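Local coordinates for protein aldehyde reductase YahK (Escherichia coli, PDB 1UUF) that reduces a wide range of aldehydes to their alcohols with NADPH as the preferred electron donor, and carries two zinc ions per subunit, at residues E117-E120 against Y126-H129. Sequence-based numbering, arbitrary orientation.
Sequences EECE and YCDH. With ZN (zinc ion), chain B.
C119 and C127 meet at a zinc ion, each giving its SG to the four-cysteine site of the structural-zinc lobe of this zinc-containing alcohol dehydrogenase, distinct from the catalytic zinc. C113 and C116 supply the other two thiolates, so helix 117-120 is tied to the 126-129 loop by metal and not by backbone pairing. The C127 SG to zinc bond measures 2.4 Å. In C127 the sulfur stands anti to the backbone N (chi1 173°), which brings the thiolate to the ion. Besides sharing the metal, C119 SG packs 3.7 Å from C127 CB.

E118 lies against the backbone of 126-127: its CG rests 3.6 Å from Y126 O and 3.7 Å from Y126 CB. Its carboxylate OE2 makes a salt bridge to R280 of the second subunit. Y126 turns its ring away from the helix, its OH accepting a hydrogen bond from M313 N, while its carbonyl O takes one from K305 NZ of the second subunit. One ligand sulfur has a further partner: H129 N donates to C127 SG across 3.3 Å, at 153°, a bond that would be expected to help fix the thiolate and temper its charge.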
loop_
_atom_site.group_PDB
_atom_site.type_symbol
_atom_site.label_atom_id
_atom_site.label_comp_id
_atom_site.label_asym_id
_atom_site.label_seq_id
_atom_site.Cartn_x
_atom_site.Cartn_y
_atom_site.Cartn_z
ATOM N N GLU A 117 0.659 21.429 6.104
ATOM C CA GLU A 117 1.218 20.908 4.865
ATOM C C GLU A 117 0.136 20.448 3.886
ATOM O O GLU A 117 0.227 20.708 2.687
ATOM C CB GLU A 117 2.171 19.750 5.163
ATOM C CG GLU A 117 2.948 19.272 3.947
ATOM C CD GLU A 117 3.942 18.177 4.285
ATOM O OE1 GLU A 117 4.772 18.386 5.196
ATOM O OE2 GLU A 117 3.897 17.109 3.641
ATOM N N GLU A 118 -0.886 19.771 4.397
ATOM C CA GLU A 118 -1.969 19.282 3.547
ATOM C C GLU A 118 -2.736 20.412 2.866
ATOM O O GLU A 118 -2.925 20.401 1.656
ATOM C CB GLU A 118 -2.928 18.413 4.368
ATOM C CG GLU A 118 -2.413 16.999 4.628
ATOM C CD GLU A 118 -1.077 16.972 5.353
ATOM O OE1 GLU A 118 -1.018 17.415 6.522
ATOM O OE2 GLU A 118 -0.087 16.509 4.750
ATOM N N CYS A 119 -3.177 21.393 3.644
ATOM C CA CYS A 119 -3.918 22.515 3.083
ATOM C C CYS A 119 -3.087 23.289 2.065
ATOM O O CYS A 119 -3.591 23.688 1.016
ATOM C CB CYS A 119 -4.382 23.453 4.200
ATOM S SG CYS A 119 -5.741 22.785 5.188
ATOM N N GLU A 120 -1.810 23.495 2.370
ATOM C CA GLU A 120 -0.935 24.227 1.464
ATOM C C GLU A 120 -0.671 23.453 0.175
ATOM O O GLU A 120 -0.310 24.040 -0.846
ATOM C CB GLU A 120 0.379 24.566 2.168
ATOM C CG GLU A 120 0.175 25.404 3.422
ATOM C CD GLU A 120 1.472 25.891 4.026
ATOM O OE1 GLU A 120 2.378 25.057 4.244
ATOM O OE2 GLU A 120 1.580 27.109 4.292
ATOM N N TYR A 126 -7.308 16.077 3.671
ATOM C CA TYR A 126 -6.466 15.337 4.602
ATOM C C TYR A 126 -6.008 16.194 5.781
ATOM O O TYR A 126 -5.158 15.783 6.569
ATOM C CB TYR A 126 -5.257 14.752 3.866
ATOM C CG TYR A 126 -5.648 13.673 2.878
ATOM C CD1 TYR A 126 -5.316 13.775 1.528
ATOM C CD2 TYR A 126 -6.393 12.568 3.291
ATOM C CE1 TYR A 126 -5.724 12.805 0.609
ATOM C CE2 TYR A 126 -6.807 11.594 2.386
ATOM C CZ TYR A 126 -6.474 11.720 1.048
ATOM O OH TYR A 126 -6.926 10.779 0.154
ATOM N N CYS A 127 -6.572 17.390 5.898
ATOM C CA CYS A 127 -6.231 18.284 7.001
ATOM C C CYS A 127 -6.755 17.668 8.299
ATOM O O CYS A 127 -7.865 17.139 8.333
ATOM C CB CYS A 127 -6.876 19.659 6.777
ATOM S SG CYS A 127 -6.722 20.827 8.162
ATOM N N ASP A 128 -5.959 17.722 9.365
ATOM C CA ASP A 128 -6.390 17.162 10.646
ATOM C C ASP A 128 -7.527 17.958 11.258
ATOM O O ASP A 128 -8.224 17.473 12.153
ATOM C CB ASP A 128 -5.242 17.139 11.657
ATOM C CG ASP A 128 -4.305 15.974 11.453
ATOM O OD1 ASP A 128 -4.780 14.889 11.058
ATOM O OD2 ASP A 128 -3.095 16.141 11.713
ATOM N N HIS A 129 -7.711 19.184 10.786
ATOM C CA HIS A 129 -8.751 20.043 11.332
ATOM C C HIS A 129 -9.739 20.486 10.271
ATOM O O HIS A 129 -10.254 21.600 10.307
ATOM C CB HIS A 129 -8.094 21.248 11.996
ATOM C CG HIS A 129 -6.997 20.872 12.938
ATOM N ND1 HIS A 129 -7.231 20.206 14.120
ATOM C CD2 HIS A 129 -5.652 20.997 12.837
ATOM C CE1 HIS A 129 -6.080 19.934 14.707
ATOM N NE2 HIS A 129 -5.106 20.402 13.948
HETATM ZN ZN ZN B . -4.896 22.158 7.399
#